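Local coordinates for protein 3,4-dihydroxy-2-butanone 4-phosphate synthase (Acinetobacter baumannii, PDB 6MNZ) that probably catalyses the conversion of D-ribulose 5-phosphate to formate and 3,4-dihydroxy-2-butanone 4-phosphate, a step of riboflavin biosynthesis, at residues E28-L33 against I162-K167; V56-S61 against E157-I162. One frame throughout, in Å; residues are numbered along the deposited sequence.

Contact 1. Residues E28-L33 against I162-K167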
loop_
_atom_site.group_PDB
_atom_site.type_symbol
_atom_site.label_atom_id
_atom_site.label_comp_id
_atom_site.label_asym_id
_atom_site.label_seq_id
_atom_site.Cartn_x
_atom_site.Cartn_y
_atom_site.Cartn_z
ATOM N N GLU A 28 -4.448 -7.995 -19.464
ATOM C CA GLU A 28 -5.153 -9.264 -19.586
ATOM C C GLU A 28 -5.197 -9.751 -21.018
ATOM O O GLU A 28 -5.093 -10.954 -21.264
ATOM C CB GLU A 28 -6.597 -9.147 -19.074
ATOM C CG GLU A 28 -6.760 -8.950 -17.575
ATOM C CD GLU A 28 -8.222 -8.899 -17.163
ATOM O OE1 GLU A 28 -8.505 -8.862 -15.947
ATOM O OE2 GLU A 28 -9.093 -8.872 -18.059
ATOM N N ASN A 29 -5.326 -8.831 -21.974
ATOM C CA ASN A 29 -5.290 -9.167 -23.393
ATOM C C ASN A 29 -6.493 -10.035 -23.765
ATOM O O ASN A 29 -6.361 -11.067 -24.424
ATOM C CB ASN A 29 -3.974 -9.860 -23.746
ATOM C CG ASN A 29 -3.717 -9.898 -25.231
ATOM O OD1 ASN A 29 -4.234 -9.074 -25.982
ATOM N ND2 ASN A 29 -3.017 -10.931 -25.675
ATOM N N GLU A 30 -7.677 -9.576 -23.374
ATOM C CA GLU A 30 -8.914 -10.304 -23.598
ATOM C C GLU A 30 -9.959 -9.356 -24.166
ATOM O O GLU A 30 -9.968 -8.160 -23.867
ATOM C CB GLU A 30 -9.424 -10.946 -22.301
ATOM C CG GLU A 30 -8.533 -12.063 -21.774
ATOM C CD GLU A 30 -9.049 -12.672 -20.482
ATOM O OE1 GLU A 30 -9.942 -12.070 -19.848
ATOM O OE2 GLU A 30 -8.496 -13.706 -20.054
ATOM N N GLY A 31 -10.952 -9.944 -24.829
ATOM C CA GLY A 31 -12.123 -9.221 -25.292
ATOM C C GLY A 31 -13.354 -9.647 -24.510
ATOM O O GLY A 31 -13.534 -10.830 -24.217
ATOM N N ASP A 32 -14.114 -8.653 -24.065
ATOM C CA ASP A 32 -15.375 -8.870 -23.370
ATOM C C ASP A 32 -16.502 -8.273 -24.197
ATOM O O ASP A 32 -16.477 -7.076 -24.506
ATOM C CB ASP A 32 -15.360 -8.238 -21.977
ATOM C CG ASP A 32 -14.410 -8.935 -21.030
ATOM O OD1 ASP A 32 -13.382 -9.465 -21.499
ATOM O OD2 ASP A 32 -14.604 -8.801 -19.805
ATOM N N LEU A 33 -17.548 -9.061 -24.429
ATOM C CA LEU A 33 -18.861 -8.485 -24.676
ATOM C C LEU A 33 -19.261 -7.596 -23.506
ATOM O O LEU A 33 -18.880 -7.847 -22.361
ATOM C CB LEU A 33 -19.902 -9.585 -24.875
ATOM C CG LEU A 33 -19.703 -10.548 -26.046
ATOM C CD1 LEU A 33 -20.687 -11.705 -25.931
ATOM C CD2 LEU A 33 -19.863 -9.835 -27.380
ATOM N N ILE A 162 -20.687 -8.014 -18.587
ATOM C CA ILE A 162 -19.502 -8.306 -19.382
ATOM C C ILE A 162 -19.162 -9.785 -19.265
ATOM O O ILE A 162 -19.419 -10.426 -18.242
ATOM C CB ILE A 162 -18.298 -7.432 -18.961
ATOM C CG1 ILE A 162 -17.798 -7.824 -17.568
ATOM C CG2 ILE A 162 -18.683 -5.961 -18.990
ATOM C CD1 ILE A 162 -16.604 -7.016 -17.103
ATOM N N CYS A 163 -18.580 -10.325 -20.335
ATOM C CA CYS A 163 -18.293 -11.750 -20.436
ATOM C C CYS A 163 -17.072 -11.931 -21.324
ATOM O O CYS A 163 -17.054 -11.438 -22.456
ATOM C CB CYS A 163 -19.496 -12.511 -21.007
ATOM S SG CYS A 163 -19.400 -14.317 -20.895
ATOM N N GLU A 164 -16.113 -12.729 -20.860
ATOM C CA GLU A 164 -14.904 -12.974 -21.634
ATOM C C GLU A 164 -15.227 -13.763 -22.899
ATOM O O GLU A 164 -16.037 -14.693 -22.881
ATOM C CB GLU A 164 -13.879 -13.736 -20.795
ATOM C CG GLU A 164 -13.390 -12.990 -19.569
ATOM C CD GLU A 164 -14.215 -13.289 -18.335
ATOM O OE1 GLU A 164 -15.433 -13.523 -18.485
ATOM O OE2 GLU A 164 -13.611 -13.523 -17.266
ATOM N N ILE A 165 -14.525 -13.441 -23.981
ATOM C CA ILE A 165 -14.716 -14.096 -25.271
ATOM C C ILE A 165 -13.623 -15.147 -25.425
ATOM O O ILE A 165 -12.443 -14.817 -25.592
ATOM C CB ILE A 165 -14.696 -13.083 -26.424
ATOM C CG1 ILE A 165 -15.907 -12.151 -26.319
ATOM C CG2 ILE A 165 -14.695 -13.801 -27.772
ATOM C CD1 ILE A 165 -15.857 -10.952 -27.250
ATOM N N ILE A 166 -14.008 -16.417 -25.334
ATOM C CA ILE A 166 -13.080 -17.541 -25.393
ATOM C C ILE A 166 -13.248 -18.227 -26.741
ATOM O O ILE A 166 -14.371 -18.558 -27.140
ATOM C CB ILE A 166 -13.317 -18.531 -24.239
ATOM C CG1 ILE A 166 -13.396 -17.791 -22.901
ATOM C CG2 ILE A 166 -12.208 -19.573 -24.196
ATOM C CD1 ILE A 166 -13.737 -18.685 -21.725
ATOM N N LYS A 167 -12.132 -18.475 -27.421
ATOM C CA LYS A 167 -12.182 -19.117 -28.727
ATOM C C LYS A 167 -12.875 -20.471 -28.629
ATOM O O LYS A 167 -12.879 -21.121 -27.580
ATOM C CB LYS A 167 -10.771 -19.284 -29.289
ATOM C CG LYS A 167 -10.084 -17.963 -29.619
ATOM C CD LYS A 167 -8.655 -18.172 -30.098
ATOM C CE LYS A 167 -8.602 -19.063 -31.329
ATOM N NZ LYS A 167 -7.338 -18.898 -32.091
#
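D32 and E164 form a non-hydrogen-bonded antiparallel pair where strands 31-36 and 160-164 adjoin in the mixed sheet of the DHBP synthase domain, their CA atoms 4.5 Å apart. Backbone hydrogen bonds hold the strands together at both ends of this pair. Beyond E164, I165 N gives its hydrogen to G31 O at 2.8 Å. Past D32, C163 N reaches L33 O at 3.2 Å, while the return bond from L33 N to C163 O is weak. C163 O also receives the CA-H of D32.

The polar side chains share the face of D32 and E164. Their stems run side by side in the same direction, with the carboxylate planes turned 40° apart; both residues have chi1 near -65°, which sets CG beside the backbone N. E30 reaches the same glutamate, its OE1 3.6 Å from E164 CG. D32 is predicted to bind substrate and E164 to be essential for catalysis, and H143, a predicted metal ligand, lies against D32, consistent with this face lining the active site.

Apolar contact is made by L33 and I165, which cross at about a right angle, L33 CG lying 4.1 Å from I165 CD1.

Contact 2. Residues V56-S61 against E157-I162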
loop_
_atom_site.group_PDB
_atom_site.type_symbol
_atom_site.label_atom_id
_atom_site.label_comp_id
_atom_site.label_asym_id
_atom_site.label_seq_id
_atom_site.Cartn_x
_atom_site.Cartn_y
_atom_site.Cartn_z
ATOM N N VAL A 56 -20.143 -14.488 -17.033
ATOM C CA VAL A 56 -21.029 -13.331 -17.067
ATOM C C VAL A 56 -20.920 -12.584 -15.745
ATOM O O VAL A 56 -21.209 -13.137 -14.678
ATOM C CB VAL A 56 -22.474 -13.757 -17.348
ATOM C CG1 VAL A 56 -23.425 -12.586 -17.152
ATOM C CG2 VAL A 56 -22.587 -14.316 -18.758
ATOM N N CYS A 57 -20.569 -11.304 -15.818
ATOM C CA CYS A 57 -20.366 -10.473 -14.642
ATOM C C CYS A 57 -21.119 -9.163 -14.823
ATOM O O CYS A 57 -21.647 -8.879 -15.901
ATOM C CB CYS A 57 -18.875 -10.214 -14.399
ATOM S SG CYS A 57 -17.941 -11.701 -13.963
ATOM N N LEU A 58 -21.356 -8.486 -13.698
ATOM C CA LEU A 58 -22.200 -7.292 -13.647
ATOM C C LEU A 58 -21.405 -6.181 -12.966
ATOM O O LEU A 58 -21.200 -6.215 -11.751
ATOM C CB LEU A 58 -23.506 -7.565 -12.907
ATOM C CG LEU A 58 -24.286 -6.300 -12.539
ATOM C CD1 LEU A 58 -24.583 -5.476 -13.775
ATOM C CD2 LEU A 58 -25.558 -6.624 -11.770
ATOM N N THR A 59 -20.844 -5.277 -13.760
ATOM C CA THR A 59 -20.044 -4.194 -13.208
ATOM C C THR A 59 -20.941 -3.180 -12.504
ATOM O O THR A 59 -22.016 -2.841 -13.006
ATOM C CB THR A 59 -19.244 -3.523 -14.322
ATOM O OG1 THR A 59 -20.141 -2.888 -15.242
ATOM C CG2 THR A 59 -18.409 -4.559 -15.068
ATOM N N LEU A 60 -20.598 -2.863 -11.254
ATOM C CA LEU A 60 -21.322 -1.887 -10.454
ATOM C C LEU A 60 -20.366 -0.799 -9.985
ATOM O O LEU A 60 -19.220 -1.077 -9.616
ATOM C CB LEU A 60 -21.987 -2.515 -9.216
ATOM C CG LEU A 60 -23.299 -3.278 -9.395
ATOM C CD1 LEU A 60 -23.044 -4.452 -10.270
ATOM C CD2 LEU A 60 -23.889 -3.758 -8.063
ATOM N N SER A 61 -20.951 0.359 -9.698
ATOM C CA SER A 61 -20.252 1.403 -8.970
ATOM C C SER A 61 -20.219 1.093 -7.476
ATOM O O SER A 61 -21.060 0.364 -6.941
ATOM C CB SER A 61 -20.921 2.755 -9.207
ATOM O OG SER A 61 -22.187 2.810 -8.573
ATOM N N GLU A 157 -27.432 4.099 -16.033
ATOM C CA GLU A 157 -26.837 3.640 -14.788
ATOM C C GLU A 157 -25.426 3.119 -15.057
ATOM O O GLU A 157 -25.233 2.334 -15.996
ATOM C CB GLU A 157 -27.696 2.537 -14.169
ATOM C CG GLU A 157 -27.918 2.681 -12.673
ATOM C CD GLU A 157 -26.691 2.313 -11.862
ATOM O OE1 GLU A 157 -26.199 1.177 -12.020
ATOM O OE2 GLU A 157 -26.349 3.072 -10.927
ATOM N N PRO A 158 -24.423 3.508 -14.253
ATOM C CA PRO A 158 -23.052 3.069 -14.554
ATOM C C PRO A 158 -22.876 1.574 -14.338
ATOM O O PRO A 158 -22.090 1.146 -13.486
ATOM C CB PRO A 158 -22.188 3.884 -13.578
ATOM C CG PRO A 158 -23.051 5.009 -13.121
ATOM C CD PRO A 158 -24.457 4.500 -13.163
ATOM N N ALA A 159 -23.655 0.776 -15.067
ATOM C CA ALA A 159 -23.728 -0.663 -14.849
ATOM C C ALA A 159 -23.734 -1.367 -16.196
ATOM O O ALA A 159 -24.548 -1.041 -17.065
ATOM C CB ALA A 159 -24.980 -1.039 -14.049
ATOM N N SER A 160 -22.884 -2.380 -16.334
ATOM C CA SER A 160 -22.787 -3.149 -17.564
ATOM C C SER A 160 -22.655 -4.623 -17.218
ATOM O O SER A 160 -22.213 -4.991 -16.127
ATOM C CB SER A 160 -21.594 -2.709 -18.417
ATOM O OG SER A 160 -20.389 -3.216 -17.874
ATOM N N VAL A 161 -22.990 -5.468 -18.189
ATOM C CA VAL A 161 -22.790 -6.908 -18.092
ATOM C C VAL A 161 -21.699 -7.301 -19.076
ATOM O O VAL A 161 -21.740 -6.901 -20.246
ATOM C CB VAL A 161 -24.091 -7.678 -18.378
ATOM C CG1 VAL A 161 -23.869 -9.175 -18.221
ATOM C CG2 VAL A 161 -25.209 -7.197 -17.459
ATOM N N ILE A 162 -20.687 -8.014 -18.587
ATOM C CA ILE A 162 -19.502 -8.306 -19.382
ATOM C C ILE A 162 -19.162 -9.785 -19.265
ATOM O O ILE A 162 -19.419 -10.426 -18.242
ATOM C CB ILE A 162 -18.298 -7.432 -18.961
ATOM C CG1 ILE A 162 -17.798 -7.824 -17.568
ATOM C CG2 ILE A 162 -18.683 -5.961 -18.990
ATOM C CD1 ILE A 162 -16.604 -7.016 -17.103
#
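The backbone O of S160 takes the N-H of T59 at 2.7 Å, nearly in line with its C=O bond, and also receives the CA-H of L58. Strands 57-60 and 160-164 meet here as antiparallel neighbours in the mixed sheet of the DHBP synthase domain, and the residues that touch are nearly all buried. Two bonds join C57 and I162, a hydrogen-bonded antiparallel pair: C57 N reaches I162 O at 2.8 Å, and I162 N returns to C57 O at 3.0 Å. Between these bonds and those of T59 stands the non-hydrogen-bonded pair L58 and V161. The bond from S160 N to T59 O is weak.

On the face of C57, T59 and I162, the hydroxyls of T59 and S160 meet in a hydrogen bond, OG1 to OG 2.7 Å, in which either may be the donor. In both residues the oxygen stands between the backbone N and the carbonyl carbon (chi1 65° and 76°), which turns each hydroxyl to the other across the strands. The same rotation places the methyl CG2 of T59 beside the backbone N, where it lies 3.7 Å from I162 CD1, the two side chains crossing at about a right angle.

On the face of L58 and V161 the side chains are aliphatic. L58 puts CD1 4.1 Å from V161 CG2 and, more distantly, near A159 CB; helix 101-112 covers this side, its I108 touching both L58 and V161. S61, at the N-cap of the next helix, bonds R64 N through OG. At V56, CG1, anti to the backbone N, lies 3.6 Å from V161 CG1, the two side chains crossing obliquely.

Running from the N terminus, the chain passes strand 19-22 and reaches 28-33, which leads into the internal strand 31-36; then, after helix 42-52, come residues 56-61, which wait for a partner about a hundred residues on. Strand 160-164 answers both: 157-162, leading into it, closes the shorter loop of contact 2, and 162-167, running beyond it, closes the longer loop of contact 1, which encloses the first. The strand thus sits between 57-60 and 31-36 in one sheet, with I162 belonging to both contacts. They also touch directly, C163 SG packing 3.8 Å from V56 CG2, although their centres are about 14 Å apart.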